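Local coordinates for S-M checkpoint control protein RAD4 (Schizosaccharomyces pombe, PDB 4BU0) that serves DNA replication and the checkpoint system coupling S and M phases, its paired BRCT domains binding phosphorylated Crb2, at residues A[72-77]-A[95-100]; A[133-138]-A[149-154]. One frame throughout, in Å; residues are numbered along the deposited sequence. Where two conformers were deposited one is given.

Interaction 1. Residues A[72-77]-A[95-100]; sequences SEWIPV and DKHLLP. Unlike the reference sequence in segment 95-100: Leu98 (reference Phe).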
loop_
_atom_site.group_PDB
_atom_site.type_symbol
_atom_site.label_atom_id
_atom_site.label_comp_id
_atom_site.label_asym_id
_atom_site.label_seq_id
_atom_site.Cartn_x
_atom_site.Cartn_y
_atom_site.Cartn_z
ATOM N N SER A 72 2.435 10.260 -0.638
ATOM C CA SER A 72 2.570 11.492 0.120
ATOM C C SER A 72 3.230 12.609 -0.663
ATOM O O SER A 72 3.055 13.765 -0.300
ATOM C CB SER A 72 3.384 11.224 1.376
ATOM O OG SER A 72 4.683 10.784 1.014
ATOM N N GLU A 73 3.989 12.272 -1.714
ATOM C CA GLU A 73 4.700 13.290 -2.485
ATOM C C GLU A 73 3.794 13.996 -3.498
ATOM O O GLU A 73 4.190 15.035 -4.037
ATOM C CB GLU A 73 5.925 12.675 -3.204
ATOM C CG GLU A 73 5.643 12.033 -4.559
ATOM C CD GLU A 73 5.950 10.564 -4.816
ATOM O OE1 GLU A 73 6.981 10.069 -4.303
ATOM O OE2 GLU A 73 5.200 9.927 -5.597
ATOM N N TRP A 74 2.588 13.436 -3.790
ATOM C CA TRP A 74 1.735 14.038 -4.803
ATOM C C TRP A 74 1.449 15.523 -4.599
ATOM O O TRP A 74 1.766 16.339 -5.468
ATOM C CB TRP A 74 0.419 13.252 -4.926
ATOM C CG TRP A 74 -0.558 13.883 -5.864
ATOM C CD1 TRP A 74 -0.308 14.348 -7.131
ATOM C CD2 TRP A 74 -1.927 14.184 -5.582
ATOM N NE1 TRP A 74 -1.456 14.919 -7.661
ATOM C CE2 TRP A 74 -2.463 14.819 -6.733
ATOM C CE3 TRP A 74 -2.772 13.937 -4.481
ATOM C CZ2 TRP A 74 -3.795 15.262 -6.789
ATOM C CZ3 TRP A 74 -4.105 14.341 -4.561
ATOM C CH2 TRP A 74 -4.591 15.004 -5.702
ATOM N N ILE A 75 0.863 15.879 -3.464
ATOM C CA ILE A 75 0.462 17.270 -3.256
ATOM C C ILE A 75 1.686 18.210 -3.207
ATOM O O ILE A 75 1.677 19.217 -3.914
ATOM C CB ILE A 75 -0.445 17.415 -2.029
ATOM C CG1 ILE A 75 -1.867 16.809 -2.295
ATOM C CG2 ILE A 75 -0.518 18.888 -1.564
ATOM C CD1 ILE A 75 -2.694 17.535 -3.427
ATOM N N PRO A 76 2.769 17.903 -2.465
ATOM C CA PRO A 76 3.922 18.807 -2.512
ATOM C C PRO A 76 4.495 18.989 -3.916
ATOM O O PRO A 76 4.863 20.110 -4.271
ATOM C CB PRO A 76 4.925 18.110 -1.585
ATOM C CG PRO A 76 4.051 17.418 -0.574
ATOM C CD PRO A 76 2.957 16.840 -1.461
ATOM N N VAL A 77 4.538 17.914 -4.757
ATOM C CA VAL A 77 5.086 18.051 -6.096
ATOM C C VAL A 77 4.142 18.906 -6.981
ATOM O O VAL A 77 4.595 19.800 -7.719
ATOM C CB VAL A 77 5.404 16.673 -6.738
ATOM C CG1 VAL A 77 5.767 16.813 -8.214
ATOM C CG2 VAL A 77 6.545 15.977 -5.980
ATOM N N ASP A 95 -1.544 10.401 -12.143
ATOM C CA ASP A 95 -1.025 9.097 -12.576
ATOM C C ASP A 95 0.448 8.904 -12.282
ATOM O O ASP A 95 0.876 7.759 -12.159
ATOM C CB ASP A 95 -1.266 8.899 -14.080
ATOM C CG ASP A 95 -2.707 8.641 -14.463
ATOM O OD1 ASP A 95 -3.526 8.370 -13.555
ATOM O OD2 ASP A 95 -3.017 8.697 -15.677
ATOM N N LYS A 96 1.212 9.992 -12.115
ATOM C CA LYS A 96 2.636 9.924 -11.818
ATOM C C LYS A 96 2.906 9.720 -10.331
ATOM O O LYS A 96 4.053 9.468 -9.960
ATOM C CB LYS A 96 3.340 11.197 -12.296
ATOM C CG LYS A 96 3.519 11.199 -13.816
ATOM C CD LYS A 96 3.890 12.566 -14.350
ATOM C CE LYS A 96 4.323 12.487 -15.795
ATOM N NZ LYS A 96 4.624 13.835 -16.347
ATOM N N HIS A 97 1.879 9.891 -9.477
ATOM C CA HIS A 97 2.098 9.814 -8.030
ATOM C C HIS A 97 1.130 8.866 -7.343
ATOM O O HIS A 97 0.878 8.982 -6.143
ATOM C CB HIS A 97 2.029 11.228 -7.398
ATOM C CG HIS A 97 3.119 12.111 -7.909
ATOM N ND1 HIS A 97 4.402 12.023 -7.408
ATOM C CD2 HIS A 97 3.110 12.985 -8.939
ATOM C CE1 HIS A 97 5.129 12.878 -8.120
ATOM N NE2 HIS A 97 4.399 13.475 -9.057
ATOM N N LEU A 98 0.629 7.874 -8.065
ATOM C CA LEU A 98 -0.186 6.851 -7.437
ATOM C C LEU A 98 0.703 6.092 -6.471
ATOM O O LEU A 98 1.895 5.872 -6.756
ATOM C CB LEU A 98 -0.755 5.885 -8.501
ATOM C CG LEU A 98 -1.807 6.463 -9.411
ATOM C CD1 LEU A 98 -2.085 5.495 -10.595
ATOM C CD2 LEU A 98 -3.088 6.709 -8.676
ATOM N N LEU A 99 0.144 5.668 -5.346
ATOM C CA LEU A 99 0.957 4.888 -4.416
ATOM C C LEU A 99 1.294 3.532 -5.035
ATOM O O LEU A 99 0.403 2.901 -5.626
ATOM C CB LEU A 99 0.191 4.662 -3.120
ATOM C CG LEU A 99 1.025 4.120 -1.937
ATOM C CD1 LEU A 99 2.018 5.204 -1.372
ATOM C CD2 LEU A 99 0.125 3.630 -0.816
ATOM N N PRO A 100 2.561 3.063 -4.921
ATOM C CA PRO A 100 2.890 1.715 -5.425
ATOM C C PRO A 100 1.986 0.696 -4.749
ATOM O O PRO A 100 1.735 0.810 -3.549
ATOM C CB PRO A 100 4.352 1.536 -5.007
ATOM C CG PRO A 100 4.895 2.968 -4.988
ATOM C CD PRO A 100 3.750 3.731 -4.343
HETATM O O HOH W 1 4.320 7.184 -6.556
#
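Glu73 OE2, in the conformer described here, accepts a hydrogen bond from His97 ND1 at 2.9 Å and a second from a water that also donates to Leu98 O. This His-carboxylate pair ties residues 72-77, at the N-terminal end of the last helix of the first BRCT repeat, to the loop between helix 74-83 and strand 106-110. OE2 lies close to the imidazole plane and the N-H···O angle is 164°, but the approach to OE2 is from the anti side, 35° out of the carboxylate plane.

The apolar part of the contact involves Trp74 and Val77. His97 CB rests 3.6 Å from Trp74 CB, and the imidazole lies oblique to the indole, whose NE1 is engaged by Leu92 O. From the first turn of the helix, Val77 brings its side chain across that of His97 at about a right angle. With an alanine here instead of His97, Glu73 is likely to lose its imidazole donor, and a gap would probably open against Trp74 CB and Val77. Backbone bonds also hold the loop, His97 bonding to Ser71 and Leu99 to Ile69. CG1 of Val77, held trans to its backbone N (chi1 171°), reaches His97 NE2 at 3.7 Å.

Interaction 2. Residues A[133-138]-A[149-154]; sequences PDLTRD and GRKYEY
Lys151 NZ donates to Pro133 O at 2.9 Å, spanning from the first turn of helix 150-157 to the loop between strands 130-131 and 141-144, in the phosphopeptide pocket of the second BRCT repeat. The donor sits 26° off the carbonyl plane. Beyond CG the lysine runs fully extended, which carries its ammonium to the loop, where Leu109 O and a modified side chain of the bound Crb2 peptide, presumably its phosphothreonine, also take hydrogen bonds. With three acceptors around it, the amino group is probably held firmly in position and its positive charge favoured.

Nearer the helix backbone the packing is tight. Leu135 is buried, its CB 4.0 Å from Lys151 CG, while CD2 presses on the helix backbone at Lys151 O, 3.3 Å away. With CG trans to the backbone N (chi1 -175°), a chi2 of 75° turns this branch onto the helix.

The outer side is looser. Pro133 is exposed and contributes its carbonyl rather than its ring, and the Tyr154 ring swings off to meet Trp158 edge-to-face. What Tyr154 offers Leu135 is its CB, 4.0 Å from CD2.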
loop_
_atom_site.group_PDB
_atom_site.type_symbol
_atom_site.label_atom_id
_atom_site.label_comp_id
_atom_site.label_asym_id
_atom_site.label_seq_id
_atom_site.Cartn_x
_atom_site.Cartn_y
_atom_site.Cartn_z
ATOM N N PRO A 133 14.013 -12.825 1.479
ATOM C CA PRO A 133 14.379 -14.237 1.292
ATOM C C PRO A 133 14.177 -15.055 2.583
ATOM O O PRO A 133 13.739 -16.200 2.534
ATOM C CB PRO A 133 15.870 -14.162 0.937
ATOM C CG PRO A 133 16.037 -12.792 0.356
ATOM C CD PRO A 133 15.147 -11.927 1.200
ATOM N N ASP A 134 14.498 -14.436 3.742
ATOM C CA ASP A 134 14.333 -15.072 5.057
ATOM C C ASP A 134 13.079 -14.564 5.727
ATOM O O ASP A 134 12.719 -13.390 5.523
ATOM C CB ASP A 134 15.534 -14.727 5.958
ATOM C CG ASP A 134 16.887 -15.046 5.359
ATOM O OD1 ASP A 134 17.019 -16.111 4.732
ATOM O OD2 ASP A 134 17.833 -14.243 5.561
ATOM N N LEU A 135 12.436 -15.405 6.540
ATOM C CA LEU A 135 11.270 -14.948 7.290
ATOM C C LEU A 135 11.740 -14.336 8.598
ATOM O O LEU A 135 12.491 -14.979 9.342
ATOM C CB LEU A 135 10.294 -16.102 7.560
ATOM C CG LEU A 135 8.991 -15.688 8.223
ATOM C CD1 LEU A 135 8.036 -14.987 7.241
ATOM C CD2 LEU A 135 8.278 -16.889 8.773
ATOM N N THR A 136 11.318 -13.109 8.849
ATOM C CA THR A 136 11.580 -12.383 10.096
ATOM C C THR A 136 10.266 -11.835 10.596
ATOM O O THR A 136 9.255 -11.818 9.874
ATOM C CB THR A 136 12.613 -11.271 9.922
ATOM O OG1 THR A 136 12.130 -10.385 8.932
ATOM C CG2 THR A 136 13.995 -11.790 9.515
ATOM N N ARG A 137 10.265 -11.370 11.862
ATOM C CA ARG A 137 9.025 -10.932 12.499
ATOM C C ARG A 137 8.407 -9.695 11.824
ATOM O O ARG A 137 7.234 -9.446 12.058
ATOM C CB ARG A 137 9.208 -10.702 14.031
ATOM C CG ARG A 137 10.370 -9.830 14.445
ATOM C CD ARG A 137 10.664 -10.036 15.932
ATOM N NE ARG A 137 11.645 -9.068 16.420
ATOM C CZ ARG A 137 11.339 -7.890 16.950
ATOM N NH1 ARG A 137 10.070 -7.514 17.066
ATOM N NH2 ARG A 137 12.300 -7.073 17.362
ATOM N N ASP A 138 9.152 -8.968 10.998
ATOM C CA ASP A 138 8.614 -7.776 10.343
ATOM C C ASP A 138 8.075 -8.079 8.937
ATOM O O ASP A 138 7.606 -7.157 8.251
ATOM C CB ASP A 138 9.645 -6.652 10.312
ATOM C CG ASP A 138 10.887 -6.923 9.527
ATOM O OD1 ASP A 138 11.242 -8.098 9.376
ATOM O OD2 ASP A 138 11.554 -5.950 9.128
ATOM N N GLY A 149 5.987 -26.632 6.820
ATOM C CA GLY A 149 7.364 -26.184 6.769
ATOM C C GLY A 149 7.675 -25.158 7.836
ATOM O O GLY A 149 6.788 -24.635 8.524
ATOM N N ARG A 150 8.967 -24.854 7.941
ATOM C CA ARG A 150 9.503 -23.995 8.988
ATOM C C ARG A 150 9.016 -22.551 8.870
ATOM O O ARG A 150 8.690 -21.933 9.887
ATOM C CB ARG A 150 11.026 -24.032 8.975
ATOM C CG ARG A 150 11.587 -25.390 9.464
ATOM C CD ARG A 150 13.052 -25.532 9.102
ATOM N NE ARG A 150 13.860 -24.512 9.773
ATOM C CZ ARG A 150 15.162 -24.330 9.591
ATOM N NH1 ARG A 150 15.841 -25.115 8.767
ATOM N NH2 ARG A 150 15.798 -23.364 10.239
ATOM N N LYS A 151 8.999 -21.999 7.646
ATOM C CA LYS A 151 8.511 -20.616 7.516
ATOM C C LYS A 151 7.033 -20.572 7.852
ATOM O O LYS A 151 6.578 -19.660 8.541
ATOM C CB LYS A 151 8.738 -20.086 6.085
ATOM C CG LYS A 151 10.155 -19.642 5.811
ATOM C CD LYS A 151 10.261 -19.120 4.366
ATOM C CE LYS A 151 11.612 -18.560 4.018
ATOM N NZ LYS A 151 11.670 -18.169 2.562
ATOM N N TYR A 152 6.251 -21.547 7.347
ATOM C CA TYR A 152 4.841 -21.546 7.653
ATOM C C TYR A 152 4.577 -21.616 9.150
ATOM O O TYR A 152 3.771 -20.839 9.644
ATOM C CB TYR A 152 4.176 -22.751 6.955
ATOM C CG TYR A 152 2.717 -22.944 7.312
ATOM C CD1 TYR A 152 1.732 -22.120 6.777
ATOM C CD2 TYR A 152 2.320 -23.954 8.187
ATOM C CE1 TYR A 152 0.391 -22.279 7.118
ATOM C CE2 TYR A 152 0.975 -24.130 8.525
ATOM C CZ TYR A 152 0.017 -23.290 7.985
ATOM O OH TYR A 152 -1.308 -23.448 8.314
ATOM N N GLU A 153 5.287 -22.521 9.872
ATOM C CA GLU A 153 5.040 -22.649 11.308
ATOM C C GLU A 153 5.419 -21.366 12.051
ATOM O O GLU A 153 4.701 -20.942 12.964
ATOM C CB GLU A 153 5.794 -23.863 11.892
ATOM C CG GLU A 153 5.310 -25.195 11.311
ATOM C CD GLU A 153 3.872 -25.605 11.584
ATOM O OE1 GLU A 153 3.270 -25.103 12.563
ATOM O OE2 GLU A 153 3.353 -26.455 10.822
ATOM N N TYR A 154 6.537 -20.721 11.648
ATOM C CA TYR A 154 6.914 -19.505 12.344
ATOM C C TYR A 154 5.989 -18.340 12.011
ATOM O O TYR A 154 5.744 -17.482 12.858
ATOM C CB TYR A 154 8.394 -19.130 12.110
ATOM C CG TYR A 154 9.150 -19.239 13.427
ATOM C CD1 TYR A 154 9.174 -20.436 14.145
ATOM C CD2 TYR A 154 9.779 -18.137 13.978
ATOM C CE1 TYR A 154 9.810 -20.524 15.386
ATOM C CE2 TYR A 154 10.421 -18.212 15.217
ATOM C CZ TYR A 154 10.435 -19.407 15.914
ATOM O OH TYR A 154 11.070 -19.474 17.131
#

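Interactions 1 and 2 belong to different parts of the tandem BRCT module. Their centres are 33 Å apart, on opposite sides of the chain's centre, and their nearest atoms stay about 15 Å from each other. Interaction 1, about 12 Å from that centre, joins helix 74-83 to the loop before strand 106-110. Interaction 2 lies farther out, at about 23 Å, and lines the peptide site of the second repeat: Lys151 meets the peptide's modified side chain, Asp134 OD1 bonds to the peptide backbone, Leu135 does so through its own backbone, and Arg137 NE pairs with an acidic side chain of the peptide. The first contact is structural packing, the second part of the peptide site.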